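Local coordinates for glycoside hydrolase family 81 (Clostridium thermocellum, PDB 6FOP), which probably hydrolyses internal beta-1,3-glucosidic linkages of glucans such as laminarin, as a family 81 glycoside hydrolase of the cellulosome, at residues A[38-52]-A[478-490]. Sequence-based numbering, arbitrary orientation. Where two conformers were deposited one is given.
Sequences NSWESSILWNQYSLP and WASGHAGFADGNN. With MG (magnesium ion), chain Y.
Asn489 reaches across to the backbone of Ser39 and Trp46 lies against His482, joining the N-terminal part of this GH81 enzyme to a loop of its C-terminal family domain. Segment 478-490 folds back on itself through an ST motif at Ser480 and a type I turn from Phe485 to Gly488.

From CB outward, Asn489 first packs over one face of the Trp478 ring. Beyond CG, OD1 takes the backbone N-H groups of Ser480 and Asn490, both on lone pairs in the carbonyl plane. ND2 spends its hydrogens on two carbonyls: Ser480 O, and Ser39 O at 3.0 Å, the latter nearly straight (170°) although the donor stands above the Ser39 carbonyl plane. Four bonds thus fix the amide's rotation; asparagine suits the place because a short side chain offers both donor and acceptor.

Asn38 N gives the second direct bond across, to Gly481 O at 3.0 Å, while its side-chain ND2 is held by Leu413 O. Asn38 CA also sits 3.1 Å from Ser480 O, in a nearly linear CA-H...O contact.

Next in the chain after Gly481, His482 presses its CB on the face of the five-membered ring of Trp46, 3.3 Å from its centroid. With chi1 at 51°, CG lies between backbone N and carbonyl carbon, and the imidazole turns its edge toward the face of the six-membered ring in a T-shaped (edge-to-face) pair, planes at 69°. Histidine suits the place because its two ring nitrogens serve different partners: ND1 accepts from Gly484 N, near the ring plane, and NE2 hydrogen-bonds Glu412 OE1.

The carbonyl oxygens of Ile44, Asn47 and Tyr49 bind magnesium together with that of Ala102. Farther along, Leu51 supplies aliphatic packing against Gly484 and Phe485 backbone. A water sits between Pro52 O and Ala483 O, 2.7 Å from each.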
ATOM      1  N   ASN A  38       3.142  -8.978  -4.997  1.00 13.14           N
ATOM      2  CA  ASN A  38       2.554  -8.210  -3.910  1.00 12.83           C
ATOM      3  C   ASN A  38       1.428  -7.320  -4.376  1.00 13.21           C
ATOM      4  O   ASN A  38       1.323  -6.163  -3.995  1.00 13.31           O
ATOM      5  CB  ASN A  38       3.588  -7.383  -3.113  1.00 13.06           C
ATOM      6  CG  ASN A  38       4.632  -8.254  -2.471  1.00 13.41           C
ATOM      7  OD1 ASN A  38       5.668  -8.555  -3.065  1.00 14.92           O
ATOM      8  ND2 ASN A  38       4.386  -8.638  -1.211  1.00 13.55           N
ATOM      9  N   SER A  39       0.557  -7.885  -5.223  1.00 12.42           N
ATOM     10  CA  SER A  39      -0.543  -7.106  -5.737  1.00 12.70           C
ATOM     11  C   SER A  39      -1.828  -7.949  -5.857  1.00 12.50           C
ATOM     12  O   SER A  39      -1.887  -9.117  -5.466  1.00 13.79           O
ATOM     13  CB  SER A  39      -0.108  -6.498  -7.066  1.00 12.78           C
ATOM     14  OG  SER A  39      -1.036  -5.514  -7.543  1.00 13.21           O
ATOM     15  N   TRP A  40      -2.859  -7.322  -6.373  1.00 13.09           N
ATOM     16  CA  TRP A  40      -4.161  -7.965  -6.492  1.00 13.60           C
ATOM     17  C   TRP A  40      -4.214  -9.002  -7.623  1.00 13.90           C
ATOM     18  O   TRP A  40      -5.005  -9.930  -7.584  1.00 14.53           O
ATOM     19  CB  TRP A  40      -5.247  -6.901  -6.677  1.00 13.13           C
ATOM     20  CG  TRP A  40      -5.015  -5.994  -7.850  1.00 13.25           C
ATOM     21  CD1 TRP A  40      -4.274  -4.841  -7.867  1.00 14.13           C
ATOM     22  CD2 TRP A  40      -5.500  -6.160  -9.194  1.00 13.41           C
ATOM     23  NE1 TRP A  40      -4.235  -4.295  -9.112  1.00 13.70           N
ATOM     24  CE2 TRP A  40      -5.022  -5.062  -9.943  1.00 13.35           C
ATOM     25  CE3 TRP A  40      -6.346  -7.097  -9.819  1.00 13.04           C
ATOM     26  CZ2 TRP A  40      -5.301  -4.905 -11.302  1.00 13.35           C
ATOM     27  CZ3 TRP A  40      -6.626  -6.933 -11.159  1.00 13.70           C
ATOM     28  CH2 TRP A  40      -6.116  -5.837 -11.896  1.00 14.00           C
ATOM     29  N   GLU A  41      -3.367  -8.852  -8.634  1.00 13.42           N
ATOM     30  CA  GLU A  41      -3.334  -9.772  -9.768  1.00 14.37           C
ATOM     31  C   GLU A  41      -2.337 -10.927  -9.569  1.00 14.54           C
ATOM     32  O   GLU A  41      -2.223 -11.816 -10.402  1.00 14.78           O
ATOM     33  CB  GLU A  41      -3.016  -9.024 -11.067  1.00 14.79           C
ATOM     34  CG  GLU A  41      -1.545  -8.656 -11.268  1.00 14.11           C
ATOM     35  CD  GLU A  41      -0.987  -7.555 -10.398  1.00 15.31           C
ATOM     36  OE1 GLU A  41      -1.768  -6.768  -9.850  1.00 14.86           O
ATOM     37  OE2 GLU A  41       0.279  -7.437 -10.379  1.00 15.65           O
ATOM     38  N   SER A  42      -1.585 -10.904  -8.462  1.00 14.21           N
ATOM     39  CA  SER A  42      -0.381 -11.728  -8.343  1.00 13.79           C
ATOM     40  C   SER A  42      -0.588 -13.211  -8.428  1.00 14.46           C
ATOM     41  O   SER A  42       0.314 -13.914  -8.864  1.00 15.65           O
ATOM     42  CB  SER A  42       0.357 -11.366  -7.066  1.00 14.58           C
ATOM     43  OG  SER A  42       0.745 -10.014  -7.094  1.00 14.80           O
ATOM     44  N   SER A  43      -1.750 -13.715  -7.996  1.00 14.57           N
ATOM     45  CA  SER A  43      -1.939 -15.181  -7.973  1.00 14.76           C
ATOM     46  C   SER A  43      -1.928 -15.830  -9.369  1.00 15.42           C
ATOM     47  O   SER A  43      -1.641 -17.019  -9.493  1.00 16.92           O
ATOM     48  CB  SER A  43      -3.217 -15.577  -7.243  1.00 15.96           C
ATOM     49  OG  SER A  43      -4.387 -15.302  -8.015  1.00 16.09           O
ATOM     50  N   ILE A  44      -2.175 -15.034 -10.399  1.00 15.40           N
ATOM     51  CA  ILE A  44      -2.013 -15.503 -11.777  1.00 15.54           C
ATOM     52  C   ILE A  44      -0.614 -16.044 -12.041  1.00 16.11           C
ATOM     53  O   ILE A  44      -0.478 -17.065 -12.713  1.00 16.37           O
ATOM     54  CB  ILE A  44      -2.338 -14.409 -12.793  1.00 15.35           C
ATOM     55  CG1 ILE A  44      -3.778 -13.910 -12.646  1.00 16.10           C
ATOM     56  CG2 ILE A  44      -2.120 -14.904 -14.218  1.00 16.65           C
ATOM     57  CD1 ILE A  44      -4.045 -12.602 -13.360  1.00 15.68           C
ATOM     58  N   LEU A  45       0.398 -15.379 -11.468  1.00 16.00           N
ATOM     59  CA  LEU A  45       1.800 -15.733 -11.674  1.00 16.73           C
ATOM     60  C   LEU A  45       2.224 -16.972 -10.905  1.00 16.31           C
ATOM     61  O   LEU A  45       3.091 -17.727 -11.366  1.00 17.96           O
ATOM     62  CB  LEU A  45       2.710 -14.562 -11.272  1.00 17.35           C
ATOM     63  CG  LEU A  45       2.622 -13.335 -12.177  1.00 18.17           C
ATOM     64  CD1 LEU A  45       3.048 -12.087 -11.418  1.00 20.36           C
ATOM     65  CD2 LEU A  45       3.427 -13.522 -13.450  1.00 17.78           C
ATOM     66  N   TRP A  46       1.662 -17.149  -9.695  1.00 16.38           N
ATOM     67  CA  TRP A  46       2.135 -18.193  -8.784  1.00 17.21           C
ATOM     68  C   TRP A  46       1.378 -19.521  -8.920  1.00 17.75           C
ATOM     69  O   TRP A  46       1.922 -20.590  -8.633  1.00 21.70           O
ATOM     70  CB  TRP A  46       2.018 -17.690  -7.335  1.00 16.54           C
ATOM     71  CG  TRP A  46       2.927 -16.543  -6.944  1.00 17.20           C
ATOM     72  CD1 TRP A  46       2.748 -15.223  -7.227  1.00 16.58           C
ATOM     73  CD2 TRP A  46       4.093 -16.626  -6.130  1.00 16.97           C
ATOM     74  NE1 TRP A  46       3.750 -14.463  -6.647  1.00 17.40           N
ATOM     75  CE2 TRP A  46       4.593 -15.314  -5.972  1.00 17.36           C
ATOM     76  CE3 TRP A  46       4.758 -17.679  -5.515  1.00 17.92           C
ATOM     77  CZ2 TRP A  46       5.717 -15.033  -5.189  1.00 17.07           C
ATOM     78  CZ3 TRP A  46       5.881 -17.401  -4.763  1.00 19.30           C
ATOM     79  CH2 TRP A  46       6.347 -16.087  -4.606  1.00 18.96           C
ATOM     80  N   ASN A  47       0.105 -19.434  -9.299  1.00 19.11           N
ATOM     81  CA  ASN A  47      -0.782 -20.579  -9.395  0.53 19.48           C
ATOM     82  C   ASN A  47      -0.948 -20.972 -10.873  1.00 19.48           C
ATOM     83  O   ASN A  47      -0.861 -20.123 -11.750  1.00 19.33           O
ATOM     84  CB  ASN A  47      -2.105 -20.165  -8.728  0.53 20.38           C
ATOM     85  CG  ASN A  47      -3.033 -21.322  -8.465  0.53 20.63           C
ATOM     86  OD1 ASN A  47      -2.952 -22.044  -7.455  0.53 25.03           O
ATOM     87  ND2 ASN A  47      -3.970 -21.466  -9.364  0.53 17.61           N
ATOM     88  N   GLN A  48      -1.187 -22.258 -11.132  1.00 19.71           N
ATOM     89  CA  GLN A  48      -1.460 -22.720 -12.494  1.00 20.01           C
ATOM     90  C   GLN A  48      -2.520 -21.821 -13.149  1.00 18.06           C
ATOM     91  O   GLN A  48      -2.352 -21.338 -14.266  1.00 17.93           O
ATOM     92  CB  GLN A  48      -1.927 -24.172 -12.431  1.00 21.98           C
ATOM     93  CG  GLN A  48      -2.292 -24.792 -13.764  1.00 24.34           C
ATOM     94  CD  GLN A  48      -2.682 -26.253 -13.643  1.00 27.78           C
ATOM     95  OE1 GLN A  48      -2.761 -26.801 -12.555  1.00 29.80           O
ATOM     96  NE2 GLN A  48      -2.953 -26.875 -14.767  1.00 29.27           N
ATOM     97  N   TYR A  49      -3.641 -21.662 -12.459  1.00 18.25           N
ATOM     98  CA  TYR A  49      -4.717 -20.806 -12.903  1.00 16.97           C
ATOM     99  C   TYR A  49      -4.627 -19.468 -12.132  1.00 17.44           C
ATOM    100  O   TYR A  49      -3.739 -18.694 -12.425  1.00 17.79           O
ATOM    101  CB  TYR A  49      -6.062 -21.558 -12.802  1.00 17.85           C
ATOM    102  CG  TYR A  49      -6.116 -22.752 -13.726  1.00 17.86           C
ATOM    103  CD1 TYR A  49      -6.193 -22.588 -15.107  1.00 19.85           C
ATOM    104  CD2 TYR A  49      -6.003 -24.047 -13.234  1.00 19.34           C
ATOM    105  CE1 TYR A  49      -6.205 -23.684 -15.953  1.00 20.22           C
ATOM    106  CE2 TYR A  49      -6.046 -25.135 -14.065  1.00 20.55           C
ATOM    107  CZ  TYR A  49      -6.125 -24.955 -15.425  1.00 21.04           C
ATOM    108  OH  TYR A  49      -6.110 -26.061 -16.244  1.00 22.99           O
ATOM    109  N   SER A  50      -5.499 -19.238 -11.162  1.00 17.54           N
ATOM    110  CA  SER A  50      -5.362 -18.149 -10.227  1.00 16.73           C
ATOM    111  C   SER A  50      -6.193 -18.455  -9.012  1.00 16.81           C
ATOM    112  O   SER A  50      -6.996 -19.401  -9.012  1.00 18.25           O
ATOM    113  CB  SER A  50      -5.840 -16.807 -10.816  1.00 15.61           C
ATOM    114  OG  SER A  50      -7.257 -16.668 -10.817  1.00 16.39           O
ATOM    115  N   LEU A  51      -6.040 -17.614  -7.998  1.00 16.54           N
ATOM    116  CA  LEU A  51      -7.020 -17.485  -6.917  1.00 16.31           C
ATOM    117  C   LEU A  51      -7.928 -16.316  -7.297  1.00 15.92           C
ATOM    118  O   LEU A  51      -7.734 -15.689  -8.354  1.00 16.77           O
ATOM    119  CB  LEU A  51      -6.325 -17.252  -5.551  1.00 16.86           C
ATOM    120  CG  LEU A  51      -5.870 -18.518  -4.828  1.00 19.51           C
ATOM    121  CD1 LEU A  51      -7.042 -19.352  -4.334  1.00 21.15           C
ATOM    122  CD2 LEU A  51      -4.902 -19.367  -5.627  1.00 21.02           C
ATOM    123  N   PRO A  52      -8.954 -16.033  -6.494  1.00 16.08           N
ATOM    124  CA  PRO A  52      -9.803 -14.899  -6.881  1.00 15.37           C
ATOM    125  C   PRO A  52      -9.049 -13.586  -6.990  1.00 15.63           C
ATOM    126  O   PRO A  52      -8.179 -13.280  -6.153  1.00 16.41           O
ATOM    127  CB  PRO A  52     -10.876 -14.880  -5.781  1.00 17.65           C
ATOM    128  CG  PRO A  52     -10.948 -16.301  -5.331  1.00 18.47           C
ATOM    129  CD  PRO A  52      -9.507 -16.728  -5.314  1.00 16.88           C
ATOM    130  N   TRP A 478       0.407  -3.954  -0.062  1.00 12.43           N
ATOM    131  CA  TRP A 478      -0.004  -5.331   0.078  1.00 11.93           C
ATOM    132  C   TRP A 478       1.150  -6.175   0.619  1.00 12.13           C
ATOM    133  O   TRP A 478       2.311  -6.052   0.178  1.00 13.18           O
ATOM    134  CB  TRP A 478      -0.422  -5.915  -1.254  1.00 12.38           C
ATOM    135  CG  TRP A 478      -1.690  -5.386  -1.860  1.00 12.43           C
ATOM    136  CD1 TRP A 478      -1.795  -4.777  -3.075  1.00 12.45           C
ATOM    137  CD2 TRP A 478      -3.028  -5.508  -1.369  1.00 12.07           C
ATOM    138  NE1 TRP A 478      -3.100  -4.479  -3.365  1.00 12.66           N
ATOM    139  CE2 TRP A 478      -3.881  -4.920  -2.339  1.00 12.62           C
ATOM    140  CE3 TRP A 478      -3.598  -5.997  -0.191  1.00 12.71           C
ATOM    141  CZ2 TRP A 478      -5.251  -4.905  -2.206  1.00 12.81           C
ATOM    142  CZ3 TRP A 478      -4.970  -5.983  -0.059  1.00 13.62           C
ATOM    143  CH2 TRP A 478      -5.781  -5.407  -1.061  1.00 13.66           C
ATOM    144  N   ALA A 479       0.807  -7.037   1.567  1.00 12.55           N
ATOM    145  CA  ALA A 479       1.792  -7.861   2.257  1.00 13.22           C
ATOM    146  C   ALA A 479       2.149  -9.156   1.563  1.00 13.61           C
ATOM    147  O   ALA A 479       3.312  -9.564   1.588  1.00 13.51           O
ATOM    148  CB  ALA A 479       1.332  -8.145   3.669  1.00 13.97           C
ATOM    149  N   SER A 480       1.161  -9.830   0.947  1.00 13.34           N
ATOM    150  CA  SER A 480       1.413 -11.176   0.398  1.00 13.38           C
ATOM    151  C   SER A 480       2.097 -11.073  -0.953  1.00 12.91           C
ATOM    152  O   SER A 480       1.619 -10.365  -1.824  1.00 13.79           O
ATOM    153  CB  SER A 480       0.098 -11.932   0.239  1.00 13.79           C
ATOM    154  OG  SER A 480       0.302 -13.219  -0.306  1.00 14.39           O
ATOM    155  N   GLY A 481       3.183 -11.820  -1.150  1.00 12.79           N
ATOM    156  CA  GLY A 481       3.803 -11.862  -2.471  1.00 13.15           C
ATOM    157  C   GLY A 481       2.908 -12.434  -3.561  1.00 13.75           C
ATOM    158  O   GLY A 481       2.977 -11.991  -4.711  1.00 15.21           O
ATOM    159  N   HIS A 482       2.072 -13.404  -3.169  1.00 14.26           N
ATOM    160  CA  HIS A 482       1.345 -14.254  -4.099  1.00 14.55           C
ATOM    161  C   HIS A 482      -0.171 -14.093  -4.096  1.00 15.26           C
ATOM    162  O   HIS A 482      -0.811 -14.515  -5.074  1.00 16.02           O
ATOM    163  CB  HIS A 482       1.724 -15.723  -3.841  1.00 16.09           C
ATOM    164  CG  HIS A 482       1.603 -16.140  -2.420  1.00 14.92           C
ATOM    165  ND1 HIS A 482       0.401 -16.368  -1.805  1.00 17.00           N
ATOM    166  CD2 HIS A 482       2.539 -16.273  -1.461  1.00 17.99           C
ATOM    167  CE1 HIS A 482       0.601 -16.692  -0.542  1.00 17.98           C
ATOM    168  NE2 HIS A 482       1.894 -16.625  -0.307  1.00 18.36           N
ATOM    169  N   ALA A 483      -0.768 -13.547  -3.031  1.00 15.06           N
ATOM    170  CA  ALA A 483      -2.238 -13.383  -2.960  1.00 15.88           C
ATOM    171  C   ALA A 483      -2.977 -14.716  -3.115  1.00 15.69           C
ATOM    172  O   ALA A 483      -4.100 -14.789  -3.625  1.00 16.58           O
ATOM    173  CB  ALA A 483      -2.731 -12.354  -3.954  1.00 16.73           C
ATOM    174  N   GLY A 484      -2.398 -15.782  -2.598  1.00 16.43           N
ATOM    175  CA  GLY A 484      -2.920 -17.140  -2.755  1.00 17.62           C
ATOM    176  C   GLY A 484      -3.952 -17.489  -1.687  1.00 17.41           C
ATOM    177  O   GLY A 484      -3.829 -18.515  -1.003  1.00 20.95           O
ATOM    178  N   PHE A 485      -4.997 -16.672  -1.612  1.00 16.21           N
ATOM    179  CA  PHE A 485      -6.069 -16.816  -0.620  1.00 16.76           C
ATOM    180  C   PHE A 485      -7.404 -16.569  -1.319  1.00 17.00           C
ATOM    181  O   PHE A 485      -7.477 -15.793  -2.274  1.00 15.96           O
ATOM    182  CB  PHE A 485      -5.905 -15.764   0.487  1.00 17.79           C
ATOM    183  CG  PHE A 485      -4.614 -15.835   1.212  1.00 17.70           C
ATOM    184  CD1 PHE A 485      -4.485 -16.672   2.298  1.00 20.61           C
ATOM    185  CD2 PHE A 485      -3.541 -15.012   0.855  1.00 18.64           C
ATOM    186  CE1 PHE A 485      -3.286 -16.728   2.987  1.00 22.97           C
ATOM    187  CE2 PHE A 485      -2.344 -15.046   1.560  1.00 20.69           C
ATOM    188  CZ  PHE A 485      -2.218 -15.911   2.616  1.00 22.40           C
ATOM    189  N   ALA A 486      -8.460 -17.222  -0.842  1.00 16.52           N
ATOM    190  CA  ALA A 486      -9.797 -16.951  -1.346  1.00 16.79           C
ATOM    191  C   ALA A 486     -10.145 -15.471  -1.306  1.00 16.06           C
ATOM    192  O   ALA A 486     -10.846 -14.982  -2.193  1.00 17.33           O
ATOM    193  CB  ALA A 486     -10.839 -17.736  -0.566  1.00 18.16           C
ATOM    194  N   ASP A 487      -9.686 -14.770  -0.260  1.00 15.54           N
ATOM    195  CA  ASP A 487      -9.968 -13.344  -0.097  1.00 15.23           C
ATOM    196  C   ASP A 487      -8.950 -12.401  -0.705  1.00 14.87           C
ATOM    197  O   ASP A 487      -9.016 -11.176  -0.478  1.00 15.21           O
ATOM    198  CB  ASP A 487     -10.173 -13.045   1.386  1.00 16.88           C
ATOM    199  CG  ASP A 487     -11.451 -13.663   1.912  1.00 21.05           C
ATOM    200  OD1 ASP A 487     -12.447 -13.746   1.151  1.00 25.94           O
ATOM    201  OD2 ASP A 487     -11.464 -14.096   3.052  1.00 25.07           O
ATOM    202  N   GLY A 488      -8.048 -12.956  -1.502  1.00 14.99           N
ATOM    203  CA  GLY A 488      -7.087 -12.152  -2.235  1.00 13.95           C
ATOM    204  C   GLY A 488      -5.863 -11.766  -1.433  1.00 14.50           C
ATOM    205  O   GLY A 488      -5.378 -12.554  -0.613  1.00 15.62           O
ATOM    206  N   ASN A 489      -5.308 -10.606  -1.757  1.00 13.01           N
ATOM    207  CA  ASN A 489      -4.156 -10.091  -1.005  1.00 12.82           C
ATOM    208  C   ASN A 489      -4.660  -9.480   0.296  1.00 13.15           C
ATOM    209  O   ASN A 489      -5.863  -9.328   0.495  1.00 13.50           O
ATOM    210  CB  ASN A 489      -3.319  -9.155  -1.879  1.00 12.98           C
ATOM    211  CG  ASN A 489      -1.831  -9.251  -1.565  1.00 13.23           C
ATOM    212  OD1 ASN A 489      -1.436  -9.219  -0.389  1.00 13.38           O
ATOM    213  ND2 ASN A 489      -0.997  -9.352  -2.572  1.00 13.14           N
ATOM    214  N   ASN A 490      -3.714  -9.140   1.186  1.00 13.60           N
ATOM    215  CA  ASN A 490      -4.039  -8.571   2.475  1.00 13.36           C
ATOM    216  C   ASN A 490      -2.962  -7.594   2.890  1.00 13.39           C
ATOM    217  O   ASN A 490      -1.831  -7.689   2.460  1.00 12.92           O
ATOM    218  CB  ASN A 490      -4.194  -9.637   3.568  1.00 14.35           C
ATOM    219  CG  ASN A 490      -2.877 -10.227   3.971  1.00 14.95           C
ATOM    220  OD1 ASN A 490      -2.173  -9.655   4.847  1.00 16.53           O
ATOM    221  ND2 ASN A 490      -2.508 -11.358   3.381  1.00 15.69           N
TER
HETATM  222 MG    MG Y 824      -1.636 -18.896 -13.503  1.00 18.08          MG
HETATM  223  O   HOH W   1      -5.734 -13.245  -5.109  1.00 17.91           O